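Local coordinates for FdhC (Acinetobacter nosocomialis, PDB 5KTC), which probably transfers a 3-hydroxybutanoyl group from coenzyme A to the amino group of a dTDP-linked 3-amino-3,6-dideoxy-D-galactose, as a sugar N-acyltransferase of the GNAT superfamily, at residues N9-R14 against S75-V80; E22-L27 against Y65-R70; W97-H102 against Y106-S111. All blocks are in the same frame, centred on the assembly; numbering follows the deposited sequence. Where two conformers were deposited one is given.

From the N terminus, residues 9-14 open contact 1 on strand 11-15, at one edge of the sheet. Residues 22-27 then open contact 2 on the helix that follows, and it closes first, on strand 63-70, so contact 2 is nested in the larger loop that contact 1 completes at 75-80. Contact 3 follows in series, a short closure between the end of strand 91-99 and the start of helix 107-122. Strand 63-70 lies between the two strands of contact 1, and 75-86 is the neighbour of 91-99, so all three contacts meet on one sheet. Hydrogen bonds from Thr10 and Thr11 to Glu110 join contacts 1 and 3; one from Arg70 to the carbonyl of His102 joins contacts 2 and 3.

Contact 1 (N9-R14 against S75-V80); sequences NTTYLR and SPIGTV
Two separate apolar touches join residues 9-14 to 75-80, Thr11 against Ile77 and Leu13 against Val80, each pair of side chains crossing at about a right angle. In the first, the methyl CG2 of Thr11 meets the terminal methyl CD1 of Ile77 at 3.8 Å. Ile77 can extend that far because CG1 sits between the backbone N and the carbonyl carbon (chi1 56°) and CD1 continues in an extended line. In the second, Leu13 CD1 lies 3.7 Å from Val80 CG1. The contact is small, burying 127 Å² in all, and the backbones stay well apart, with the CA atoms of Leu13 and Thr79 separated by 8.6 Å. The reason lies in the topology of the mixed sheet: strand 63-70 runs between 11-15 and 75-86 and pairs antiparallel with both, so the side chains meet across an intervening strand. Ile68 of that strand packs against both Leu13 and Ile77. On strand 75-86, Ile77 and Gly78 both face Ile68, a classic beta bulge. Gly78 takes backbone angles (phi 168°, psi -164°) suited to a residue without a side chain.

The polar end of Thr11 is engaged elsewhere. Thr11 turns its methyl to Ile77 and its hydroxyl OG1 to the carboxylate oxygen OE1 of Glu110, on helix 107-122. That helix also packs on the apolar residues, with Ala107 against Thr11 and Ile77, and Val115 against Val80. Val80 further touches Trp97, a coenzyme A-binding residue, and its side chain is about 7 Å, between nearest atoms, from the bound nucleotide-sugar product.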
loop_
_atom_site.group_PDB
_atom_site.type_symbol
_atom_site.label_atom_id
_atom_site.label_comp_id
_atom_site.label_asym_id
_atom_site.label_seq_id
_atom_site.Cartn_x
_atom_site.Cartn_y
_atom_site.Cartn_z
ATOM N N ASN A 9 3.919 5.294 12.848
ATOM C CA ASN A 9 4.053 4.958 14.257
ATOM C C ASN A 9 4.482 3.558 14.630
ATOM O O ASN A 9 5.272 3.373 15.542
ATOM C CB ASN A 9 2.740 5.231 14.960
ATOM C CG ASN A 9 2.800 6.450 15.819
ATOM O OD1 ASN A 9 3.744 7.263 15.758
ATOM N ND2 ASN A 9 1.815 6.576 16.663
ATOM N N THR A 10 3.868 2.578 14.016
ATOM C CA THR A 10 4.109 1.211 14.358
ATOM C C THR A 10 4.666 0.416 13.225
ATOM O O THR A 10 4.957 -0.726 13.443
ATOM C CB THR A 10 2.902 0.506 14.939
ATOM O OG1 THR A 10 1.901 0.212 13.933
ATOM C CG2 THR A 10 2.293 1.339 16.157
ATOM N N THR A 11 4.813 1.029 12.059
ATOM C CA THR A 11 5.292 0.326 10.854
ATOM C C THR A 11 6.245 1.176 10.058
ATOM O O THR A 11 6.346 2.372 10.282
ATOM C CB THR A 11 4.119 -0.060 9.917
ATOM O OG1 THR A 11 3.387 1.129 9.640
ATOM C CG2 THR A 11 3.180 -1.113 10.536
ATOM N N TYR A 12 6.959 0.538 9.105
ATOM C CA TYR A 12 7.776 1.219 8.159
ATOM C C TYR A 12 7.834 0.392 6.895
ATOM O O TYR A 12 7.472 -0.789 6.911
ATOM C CB TYR A 12 9.184 1.476 8.674
ATOM C CG TYR A 12 10.029 0.291 9.029
ATOM C CD1 TYR A 12 10.002 -0.262 10.307
ATOM C CD2 TYR A 12 10.858 -0.293 8.105
ATOM C CE1 TYR A 12 10.813 -1.317 10.662
ATOM C CE2 TYR A 12 11.666 -1.375 8.452
ATOM C CZ TYR A 12 11.635 -1.921 9.719
ATOM O OH TYR A 12 12.375 -3.067 10.068
ATOM N N LEU A 13 8.196 1.037 5.819
ATOM C CA LEU A 13 8.249 0.402 4.493
ATOM C C LEU A 13 9.639 0.509 3.961
ATOM O O LEU A 13 10.275 1.520 4.118
ATOM C CB LEU A 13 7.340 1.105 3.467
ATOM C CG LEU A 13 5.826 1.287 3.680
ATOM C CD1 LEU A 13 5.011 1.444 2.412
ATOM C CD2 LEU A 13 5.149 0.351 4.611
ATOM N N ARG A 14 10.059 -0.492 3.198
ATOM C CA ARG A 14 11.300 -0.402 2.411
ATOM C C ARG A 14 11.179 -1.141 1.117
ATOM O O ARG A 14 10.372 -2.103 1.032
ATOM C CB ARG A 14 12.504 -0.859 3.223
ATOM C CG ARG A 14 12.523 -2.353 3.525
ATOM C CD ARG A 14 13.868 -3.006 3.159
ATOM N NE ARG A 14 13.855 -4.410 3.505
ATOM C CZ ARG A 14 13.432 -5.413 2.744
ATOM N NH1 ARG A 14 13.029 -5.197 1.493
ATOM N NH2 ARG A 14 13.440 -6.660 3.240
ATOM N N SER A 75 10.205 -7.030 11.991
ATOM C CA SER A 75 9.769 -8.237 11.355
ATOM C C SER A 75 8.775 -7.875 10.237
ATOM O O SER A 75 7.987 -6.929 10.402
ATOM C CB SER A 75 9.158 -9.194 12.386
ATOM O OG SER A 75 7.864 -8.834 12.806
ATOM N N PRO A 76 8.778 -8.654 9.140
ATOM C CA PRO A 76 7.971 -8.331 7.974
ATOM C C PRO A 76 6.554 -8.756 8.186
ATOM O O PRO A 76 6.308 -9.837 8.724
ATOM C CB PRO A 76 8.645 -9.120 6.870
ATOM C CG PRO A 76 9.182 -10.333 7.545
ATOM C CD PRO A 76 9.651 -9.823 8.876
ATOM N N ILE A 77 5.610 -7.857 7.870
ATOM C CA ILE A 77 4.181 -8.113 8.088
ATOM C C ILE A 77 3.342 -7.940 6.805
ATOM O O ILE A 77 2.177 -8.191 6.834
ATOM C CB ILE A 77 3.620 -7.214 9.188
ATOM C CG1 ILE A 77 3.867 -5.702 8.878
ATOM C CG2 ILE A 77 4.280 -7.545 10.551
ATOM C CD1 ILE A 77 3.034 -4.810 9.788
ATOM N N GLY A 78 3.950 -7.554 5.675
ATOM C CA GLY A 78 3.179 -7.495 4.447
ATOM C C GLY A 78 3.821 -6.808 3.272
ATOM O O GLY A 78 5.044 -6.615 3.247
ATOM N N THR A 79 2.971 -6.466 2.281
ATOM C CA THR A 79 3.421 -5.885 1.067
ATOM C C THR A 79 2.538 -4.752 0.647
ATOM O O THR A 79 1.346 -4.685 1.017
ATOM C CB THR A 79 3.464 -6.886 -0.101
ATOM O OG1 THR A 79 2.155 -7.430 -0.357
ATOM C CG2 THR A 79 4.425 -7.947 0.222
ATOM N N VAL A 80 3.092 -3.861 -0.183
ATOM C CA VAL A 80 2.226 -2.897 -0.874
ATOM C C VAL A 80 2.953 -2.354 -2.059
ATOM O O VAL A 80 4.199 -2.323 -2.057
ATOM C CB VAL A 80 1.709 -1.769 0.080
ATOM C CG1 VAL A 80 2.850 -0.819 0.468
ATOM C CG2 VAL A 80 0.528 -1.021 -0.539
#

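Contact 2 (E22-L27 against Y65-R70); sequences EFICTL and YFIIFR. With FUH ([[(2~{R},3~{S},5~{R})-5-[5-methyl-2,4-bis(oxidanylidene)pyrimidin-1-yl]-3-oxidanyl-oxolan-2-yl]methoxy-oxidanyl-phosphoryl] [(2~{R},3~{R},4~{S},5~{R},6~{R})-6-methyl-3,5-bis(oxidanyl)-4-[[(3~{R})-3-oxidanylbutanoyl]amino]oxan-2-yl] hydrogen phosphate), chain C.
Tyr65 and Ile24 are brought together by their first torsions: the tyrosine ring extends opposite its backbone N (chi1 -170°), reaching from the strand toward the helix, while Ile24 sets CG1 beside its own N (chi1 -67°) and carries CD1 out in an extended line. The two side chains come from opposite directions, and CD1 of Ile24 lies obliquely to the ring, 4.0 Å from Tyr65 CZ. The other branch, CG2, is 3.7 Å from Tyr65 OH. Ile67 fills the neighbouring position with its methyl CD1, which is 4.1 Å from Ile24 CD1. That same methyl also meets the Phe23 ring, 4.2 Å from Phe23 CD2, the two side chains sliding past each other in opposite directions. The axes of helix segment 22-27 and strand segment 65-70 make 81°, with Phe23 and Ile24 as the helix residues that touch; Ile24 also packs on Ile51 of helix 44-59.

The hydroxyl of Tyr65, flanked by both Ile24 methyls, meets the thymine of the product. It donates to the base carbonyl O15 over 2.6 Å between Tyr65 OH and O15, and the acceptor lies at the ring edge, near the ring plane. Ile24 CG2 approaches the same oxygen to 3.7 Å, and the thymine methyl C18 is 3.3 Å from Tyr65 OH. A hydroxyl donor flanked by the methyls of Ile24 suits a carbonyl at this position of the base: Ile24 and Tyr65 form part of the pocket around the thymine, and the bond to O15 probably contributes to its recognition.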
loop_
_atom_site.group_PDB
_atom_site.type_symbol
_atom_site.label_atom_id
_atom_site.label_comp_id
_atom_site.label_asym_id
_atom_site.label_seq_id
_atom_site.Cartn_x
_atom_site.Cartn_y
_atom_site.Cartn_z
ATOM N N GLU A 22 11.026 -15.388 -0.805
ATOM C CA GLU A 22 10.378 -16.361 0.034
ATOM C C GLU A 22 9.276 -15.769 0.908
ATOM O O GLU A 22 8.237 -16.394 1.061
ATOM C CB GLU A 22 11.366 -17.093 0.926
ATOM C CG GLU A 22 10.725 -18.014 1.955
ATOM C CD GLU A 22 11.760 -18.845 2.699
ATOM O OE1 GLU A 22 11.400 -19.974 3.074
ATOM O OE2 GLU A 22 12.922 -18.378 2.893
ATOM N N PHE A 23 9.522 -14.615 1.532
ATOM C CA PHE A 23 8.486 -13.997 2.330
ATOM C C PHE A 23 7.213 -13.709 1.491
ATOM O O PHE A 23 6.093 -13.911 1.953
ATOM C CB PHE A 23 9.008 -12.682 2.901
ATOM C CG PHE A 23 7.936 -11.911 3.629
ATOM C CD1 PHE A 23 7.395 -12.435 4.794
ATOM C CD2 PHE A 23 7.371 -10.777 3.070
ATOM C CE1 PHE A 23 6.377 -11.789 5.442
ATOM C CE2 PHE A 23 6.326 -10.155 3.688
ATOM C CZ PHE A 23 5.845 -10.634 4.875
ATOM N N ILE A 24 7.447 -13.223 0.284
ATOM C CA ILE A 24 6.390 -12.874 -0.654
ATOM C C ILE A 24 5.639 -14.124 -1.096
ATOM O O ILE A 24 4.409 -14.119 -1.031
ATOM C CB ILE A 24 6.866 -12.038 -1.828
ATOM C CG1 ILE A 24 7.318 -10.658 -1.332
ATOM C CG2 ILE A 24 5.696 -11.774 -2.761
ATOM C CD1 ILE A 24 7.922 -9.762 -2.379
ATOM N N CYS A 25 6.359 -15.168 -1.530
ATOM C CA CYS A 25 5.683 -16.419 -1.928
ATOM C C CYS A 25 4.782 -16.904 -0.814
ATOM O O CYS A 25 3.628 -17.233 -1.033
ATOM C CB CYS A 25 6.682 -17.547 -2.235
ATOM S SG CYS A 25 7.429 -17.346 -3.830
ATOM N N THR A 26 5.310 -16.933 0.402
ATOM C CA THR A 26 4.563 -17.430 1.527
ATOM C C THR A 26 3.348 -16.617 1.828
ATOM O O THR A 26 2.308 -17.172 2.065
ATOM C CB THR A 26 5.471 -17.571 2.749
ATOM O OG1 THR A 26 6.475 -18.544 2.449
ATOM C CG2 THR A 26 4.692 -18.023 3.971
ATOM N N LEU A 27 3.484 -15.294 1.802
ATOM C CA LEU A 27 2.374 -14.418 2.084
ATOM C C LEU A 27 1.242 -14.608 1.066
ATOM O O LEU A 27 0.096 -14.797 1.456
ATOM C CB LEU A 27 2.852 -12.966 2.048
ATOM C CG LEU A 27 1.909 -11.848 2.419
ATOM C CD1 LEU A 27 1.597 -11.914 3.908
ATOM C CD2 LEU A 27 2.592 -10.500 2.018
ATOM N N TYR A 65 7.654 -1.061 -5.100
ATOM C CA TYR A 65 7.074 -2.206 -4.390
ATOM C C TYR A 65 7.787 -2.319 -3.065
ATOM O O TYR A 65 9.015 -2.263 -3.051
ATOM C CB TYR A 65 7.351 -3.448 -5.200
ATOM C CG TYR A 65 6.705 -4.729 -4.849
ATOM C CD1 TYR A 65 5.647 -4.827 -3.972
ATOM C CD2 TYR A 65 7.141 -5.895 -5.463
ATOM C CE1 TYR A 65 5.040 -6.057 -3.717
ATOM C CE2 TYR A 65 6.544 -7.129 -5.219
ATOM C CZ TYR A 65 5.490 -7.209 -4.344
ATOM O OH TYR A 65 4.869 -8.464 -4.061
ATOM N N PHE A 66 7.032 -2.402 -1.973
ATOM C CA PHE A 66 7.547 -2.341 -0.610
ATOM C C PHE A 66 7.156 -3.534 0.249
ATOM O O PHE A 66 6.063 -4.072 0.124
ATOM C CB PHE A 66 7.043 -1.077 0.120
ATOM C CG PHE A 66 7.399 0.217 -0.575
ATOM C CD1 PHE A 66 6.612 0.702 -1.573
ATOM C CD2 PHE A 66 8.483 0.953 -0.174
ATOM C CE1 PHE A 66 6.903 1.864 -2.246
ATOM C CE2 PHE A 66 8.826 2.119 -0.820
ATOM C CZ PHE A 66 8.026 2.603 -1.862
ATOM N N ILE A 67 8.087 -3.934 1.108
ATOM C CA ILE A 67 7.769 -4.768 2.255
ATOM C C ILE A 67 7.346 -3.810 3.392
ATOM O O ILE A 67 7.973 -2.766 3.551
ATOM C CB ILE A 67 8.964 -5.597 2.742
ATOM C CG1 ILE A 67 9.557 -6.412 1.601
ATOM C CG2 ILE A 67 8.556 -6.455 3.914
ATOM C CD1 ILE A 67 8.610 -7.416 0.955
ATOM N N ILE A 68 6.282 -4.203 4.083
ATOM C CA ILE A 68 5.782 -3.524 5.245
ATOM C C ILE A 68 6.371 -4.253 6.452
ATOM O O ILE A 68 6.253 -5.491 6.534
ATOM C CB ILE A 68 4.256 -3.537 5.330
ATOM C CG1 ILE A 68 3.584 -2.965 4.058
ATOM C CG2 ILE A 68 3.834 -2.752 6.576
ATOM C CD1 ILE A 68 2.068 -3.150 4.033
ATOM N N PHE A 69 6.944 -3.502 7.392
ATOM C CA PHE A 69 7.603 -4.052 8.591
ATOM C C PHE A 69 6.932 -3.511 9.832
ATOM O O PHE A 69 6.471 -2.397 9.800
ATOM C CB PHE A 69 9.082 -3.643 8.660
ATOM C CG PHE A 69 9.980 -4.487 7.823
ATOM C CD1 PHE A 69 10.230 -4.148 6.459
ATOM C CD2 PHE A 69 10.585 -5.627 8.384
ATOM C CE1 PHE A 69 11.071 -4.957 5.689
ATOM C CE2 PHE A 69 11.402 -6.423 7.602
ATOM C CZ PHE A 69 11.643 -6.086 6.259
ATOM N N ARG A 70 6.892 -4.311 10.896
ATOM C CA ARG A 70 6.580 -3.769 12.214
ATOM C C ARG A 70 7.856 -3.245 12.905
ATOM O O ARG A 70 8.922 -3.892 12.922
ATOM C CB ARG A 70 5.693 -4.666 13.036
ATOM C CG ARG A 70 6.266 -5.912 13.550
ATOM C CD ARG A 70 5.211 -6.720 14.243
ATOM N NE ARG A 70 4.954 -6.146 15.571
ATOM C CZ ARG A 70 3.873 -6.365 16.294
ATOM N NH1 ARG A 70 2.859 -7.068 15.809
ATOM N NH2 ARG A 70 3.777 -5.801 17.503
HETATM O O1 FUH C . -4.606 -4.358 -3.485
HETATM C C1 FUH C . -5.438 -3.827 -4.212
HETATM C C2 FUH C . -5.963 -2.449 -3.977
HETATM C C3 FUH C . -5.839 -2.023 -2.537
HETATM O O2 FUH C . -7.025 -2.373 -1.778
HETATM C C4 FUH C . -5.705 -0.525 -2.433
HETATM N N1 FUH C . -5.936 -4.459 -5.349
HETATM C C5 FUH C . -5.268 -5.653 -5.878
HETATM C C6 FUH C . -6.287 -6.749 -6.244
HETATM O O3 FUH C . -7.169 -6.202 -7.129
HETATM C C7 FUH C . -5.681 -7.923 -6.976
HETATM C C8 FUH C . -6.712 -8.890 -7.607
HETATM O O4 FUH C . -4.843 -7.467 -8.052
HETATM C C9 FUH C . -4.464 -5.276 -7.109
HETATM O O5 FUH C . -3.362 -4.413 -6.788
HETATM C C10 FUH C . -3.854 -6.484 -7.698
HETATM O O6 FUH C . -2.962 -7.020 -6.733
HETATM P P1 FUH C . -1.912 -8.129 -7.093
HETATM O O7 FUH C . -2.500 -9.492 -7.097
HETATM O O8 FUH C . -0.853 -7.987 -6.000
HETATM O O9 FUH C . -1.079 -7.737 -8.390
HETATM P P2 FUH C . -1.382 -7.917 -9.951
HETATM O O10 FUH C . -1.169 -6.588 -10.589
HETATM O O11 FUH C . -2.806 -8.445 -10.064
HETATM O O12 FUH C . -0.255 -8.954 -10.298
HETATM C C11 FUH C . 0.225 -9.061 -11.642
HETATM C C12 FUH C . 0.714 -10.472 -11.852
HETATM C C13 FUH C . -0.258 -11.552 -11.331
HETATM O O13 FUH C . -0.237 -12.734 -12.151
HETATM C C14 FUH C . 0.312 -11.973 -9.983
HETATM C C15 FUH C . 1.789 -11.767 -10.214
HETATM O O14 FUH C . 1.945 -10.669 -11.148
HETATM N N2 FUH C . 2.586 -11.323 -9.050
HETATM C C16 FUH C . 2.380 -10.102 -8.481
HETATM C C17 FUH C . 3.188 -9.676 -7.426
HETATM C C18 FUH C . 3.009 -8.322 -6.773
HETATM C C19 FUH C . 4.192 -10.582 -6.965
HETATM O O15 FUH C . 4.999 -10.205 -6.020
HETATM N N3 FUH C . 4.373 -11.778 -7.543
HETATM C C20 FUH C . 3.608 -12.108 -8.590
HETATM O O16 FUH C . 3.774 -13.298 -9.139
#

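Contact 3 (W97-H102 against Y106-S111); sequences WILNEH and YAAVES. With COA (coenzyme A), chain D.
Trp97 and Ser111 carry the one hydrogen bond between these segments, the indole NE1 donating to Ser111 OG at 3.0 Å and a nearly straight 165°. The hydroxyl lies 5° out of the ring plane. Ser111 OG in turn donates a hydrogen bond of 2.7 Å to Ala107 O, one turn earlier, where the backbone N of Ser111 also donates, the two reaching that oxygen from opposite faces. CG of Trp97 is anti to the backbone N (chi1 -174°), which brings the six-membered ring edge to the helix, CZ2 lying 3.3 Å from Ala108 O. Together with this edge contact, the in-plane bond to Ser111 helps set the rotation of the indole. Leu99 closes the other half: its CD1 is 3.7 Å from Ala107 CB and 3.5 Å from Ala108 N, the small alanines allowing the close approach. Ile68 of strand 63-70 backs both Leu99 and Ser111.

Beyond Leu99 the chain leaves the helix and the contact fades. Glu101 and His102 lie in the exposed connecting loop and do not touch the helix segment; there Asn100 OD1 accepts the backbone N of His102 in an Asx turn.

The tight half also holds coenzyme A. Its methyl CEP rests over the centre of one face of the Trp97 ring, and its pantetheine arm pairs with the strand: N4P donates to Trp97 O at 2.7 Å, and Leu99 N donates to O9P at 2.8 Å. Ala108 CB meets the phosphoester oxygen O6A of coenzyme A at 3.2 Å. A pantetheine arm paired strand-like with one strand, and a diphosphate beside the start of the next helix, mark the coenzyme A site of the GNAT fold, here built on the beta-alpha-beta unit 91-99, 107-122 and 127-133.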
loop_
_atom_site.group_PDB
_atom_site.type_symbol
_atom_site.label_atom_id
_atom_site.label_comp_id
_atom_site.label_asym_id
_atom_site.label_seq_id
_atom_site.Cartn_x
_atom_site.Cartn_y
_atom_site.Cartn_z
ATOM N N TRP A 97 -1.801 -5.276 -1.728
ATOM C CA TRP A 97 -1.797 -4.735 -0.366
ATOM C C TRP A 97 -2.204 -5.887 0.523
ATOM O O TRP A 97 -3.379 -6.339 0.494
ATOM C CB TRP A 97 -2.792 -3.644 -0.240
ATOM C CG TRP A 97 -2.784 -2.905 1.067
ATOM C CD1 TRP A 97 -1.718 -2.628 1.865
ATOM C CD2 TRP A 97 -3.927 -2.298 1.678
ATOM N NE1 TRP A 97 -2.142 -1.872 2.950
ATOM C CE2 TRP A 97 -3.482 -1.643 2.844
ATOM C CE3 TRP A 97 -5.289 -2.253 1.346
ATOM C CZ2 TRP A 97 -4.339 -0.986 3.700
ATOM C CZ3 TRP A 97 -6.172 -1.576 2.204
ATOM C CH2 TRP A 97 -5.668 -0.923 3.361
ATOM N N ILE A 98 -1.240 -6.377 1.293
ATOM C CA ILE A 98 -1.426 -7.580 2.091
ATOM C C ILE A 98 -0.763 -7.396 3.451
ATOM O O ILE A 98 0.369 -6.925 3.536
ATOM C CB ILE A 98 -0.846 -8.849 1.461
ATOM C CG1 ILE A 98 -1.245 -9.003 -0.030
ATOM C CG2 ILE A 98 -1.391 -10.041 2.208
ATOM C CD1 ILE A 98 -0.437 -9.952 -0.859
ATOM N N LEU A 99 -1.496 -7.747 4.501
ATOM C CA LEU A 99 -0.926 -7.755 5.866
ATOM C C LEU A 99 -1.203 -9.125 6.528
ATOM O O LEU A 99 -2.335 -9.604 6.446
ATOM C CB LEU A 99 -1.556 -6.646 6.681
ATOM C CG LEU A 99 -1.108 -5.217 6.343
ATOM C CD1 LEU A 99 -1.976 -4.231 7.081
ATOM C CD2 LEU A 99 0.359 -4.944 6.669
ATOM N N ASN A 100 -0.209 -9.707 7.194
ATOM C CA ASN A 100 -0.407 -11.065 7.766
ATOM C C ASN A 100 -0.813 -10.942 9.227
ATOM O O ASN A 100 -0.960 -9.823 9.741
ATOM C CB ASN A 100 0.850 -11.940 7.599
ATOM C CG ASN A 100 2.065 -11.429 8.350
ATOM O OD1 ASN A 100 1.986 -10.703 9.325
ATOM N ND2 ASN A 100 3.243 -11.787 7.835
ATOM N N GLU A 101 -0.979 -12.084 9.896
ATOM C CA GLU A 101 -1.343 -12.139 11.331
ATOM C C GLU A 101 -0.497 -11.340 12.292
ATOM O O GLU A 101 -0.993 -10.919 13.314
ATOM C CB GLU A 101 -1.253 -13.596 11.826
ATOM C CG GLU A 101 -2.567 -14.197 12.266
ATOM C CD GLU A 101 -2.406 -15.659 12.703
ATOM O OE1 GLU A 101 -1.296 -16.231 12.496
ATOM O OE2 GLU A 101 -3.377 -16.236 13.257
ATOM N N HIS A 102 0.769 -11.148 11.965
ATOM C CA HIS A 102 1.733 -10.477 12.886
ATOM C C HIS A 102 1.699 -8.975 12.715
ATOM O O HIS A 102 2.438 -8.277 13.350
ATOM C CB HIS A 102 3.180 -11.022 12.735
ATOM C CG HIS A 102 4.143 -10.606 13.834
ATOM N ND1 HIS A 102 3.832 -10.625 15.180
ATOM C CD2 HIS A 102 5.437 -10.210 13.762
ATOM C CE1 HIS A 102 4.865 -10.201 15.881
ATOM N NE2 HIS A 102 5.855 -9.943 15.045
ATOM N N TYR A 106 -3.091 -1.260 13.732
ATOM C CA TYR A 106 -3.418 -0.194 12.830
ATOM C C TYR A 106 -2.479 -0.150 11.618
ATOM O O TYR A 106 -2.438 0.859 10.941
ATOM C CB TYR A 106 -3.437 1.189 13.576
ATOM C CG TYR A 106 -4.456 1.177 14.718
ATOM C CD1 TYR A 106 -5.803 0.950 14.461
ATOM C CD2 TYR A 106 -4.072 1.344 16.053
ATOM C CE1 TYR A 106 -6.741 0.878 15.493
ATOM C CE2 TYR A 106 -5.013 1.262 17.090
ATOM C CZ TYR A 106 -6.329 1.043 16.807
ATOM O OH TYR A 106 -7.275 0.944 17.813
ATOM N N ALA A 107 -1.741 -1.222 11.353
ATOM C CA ALA A 107 -0.869 -1.264 10.156
ATOM C C ALA A 107 -1.578 -0.882 8.856
ATOM O O ALA A 107 -0.968 -0.296 7.939
ATOM C CB ALA A 107 -0.296 -2.666 10.002
ATOM N N ALA A 108 -2.838 -1.302 8.742
ATOM C CA ALA A 108 -3.614 -1.039 7.497
ATOM C C ALA A 108 -3.736 0.469 7.277
ATOM O O ALA A 108 -3.465 0.996 6.189
ATOM C CB ALA A 108 -4.981 -1.733 7.531
ATOM N N VAL A 109 -4.087 1.183 8.340
ATOM C CA VAL A 109 -4.188 2.656 8.266
ATOM C C VAL A 109 -2.832 3.279 7.976
ATOM O O VAL A 109 -2.705 4.177 7.111
ATOM C CB VAL A 109 -4.789 3.279 9.559
ATOM C CG1 VAL A 109 -4.890 4.764 9.437
ATOM C CG2 VAL A 109 -6.122 2.672 9.885
ATOM N N GLU A 110 -1.808 2.851 8.696
ATOM C CA GLU A 110 -0.508 3.495 8.526
ATOM C C GLU A 110 0.070 3.300 7.092
ATOM O O GLU A 110 0.611 4.213 6.461
ATOM C CB GLU A 110 0.499 2.887 9.530
ATOM C CG GLU A 110 0.165 3.205 10.999
ATOM C CD GLU A 110 1.176 2.695 12.001
ATOM O OE1 GLU A 110 2.296 2.291 11.660
ATOM O OE2 GLU A 110 0.851 2.786 13.177
ATOM N N SER A 111 -0.039 2.060 6.644
ATOM C CA SER A 111 0.519 1.677 5.305
ATOM C C SER A 111 -0.233 2.383 4.186
ATOM O O SER A 111 0.404 2.931 3.264
ATOM C CB SER A 111 0.558 0.161 5.137
ATOM O OG SER A 111 -0.689 -0.458 5.208
HETATM N N1A COA D . -9.758 5.470 10.936
HETATM C C2A COA D . -9.485 4.878 12.122
HETATM N N3A COA D . -9.350 3.556 12.255
HETATM C C4A COA D . -9.393 2.803 11.166
HETATM C C5A COA D . -9.643 3.393 9.828
HETATM C C6A COA D . -9.837 4.821 9.767
HETATM N N6A COA D . -10.079 5.444 8.616
HETATM N N7A COA D . -9.634 2.400 8.949
HETATM C C8A COA D . -9.415 1.264 9.643
HETATM N N9A COA D . -9.282 1.514 10.973
HETATM C C1B COA D . -9.005 0.531 12.044
HETATM C C2B COA D . -9.887 -0.707 11.843
HETATM O O2B COA D . -11.187 -0.578 12.442
HETATM C C3B COA D . -9.042 -1.788 12.424
HETATM O O3B COA D . -9.149 -1.696 13.848
HETATM P P3B COA D . -9.977 -2.802 14.670
HETATM O O7A COA D . -8.851 -3.736 15.129
HETATM O O8A COA D . -10.465 -1.817 15.695
HETATM O O9A COA D . -10.983 -3.416 13.730
HETATM C C4B COA D . -7.640 -1.377 12.032
HETATM O O4B COA D . -7.656 0.056 11.930
HETATM C C5B COA D . -7.126 -2.092 10.799
HETATM O O5B COA D . -7.988 -1.859 9.707
HETATM P P1A COA D . -8.684 -3.079 8.982
HETATM O O1A COA D . -9.719 -2.519 8.031
HETATM O O2A COA D . -8.979 -4.256 9.873
HETATM O O3A COA D . -7.590 -3.642 7.932
HETATM P P2A COA D . -6.767 -4.963 7.879
HETATM O O4A COA D . -5.818 -5.138 9.034
HETATM O O5A COA D . -7.645 -6.163 7.573
HETATM O O6A COA D . -5.829 -4.717 6.610
HETATM C CBP COA D . -5.744 -5.581 4.333
HETATM C CCP COA D . -6.444 -4.639 5.328
HETATM C CDP COA D . -6.492 -5.470 3.028
HETATM C CEP COA D . -4.290 -5.165 4.134
HETATM C CAP COA D . -5.794 -7.025 4.889
HETATM O OAP COA D . -7.176 -7.239 5.327
HETATM C C9P COA D . -5.334 -8.058 3.941
HETATM O O9P COA D . -4.147 -8.382 3.719
HETATM N N8P COA D . -6.342 -8.659 3.275
HETATM C C7P COA D . -6.069 -9.659 2.313
HETATM C C6P COA D . -5.432 -9.195 1.028
HETATM C C5P COA D . -6.371 -8.264 0.305
HETATM O O5P COA D . -7.548 -8.619 0.120
HETATM N N4P COA D . -5.880 -7.096 -0.058
HETATM C C3P COA D . -6.721 -6.048 -0.645
HETATM C C2P COA D . -7.054 -6.321 -2.124
HETATM S S1P COA D . -8.319 -5.117 -2.677
#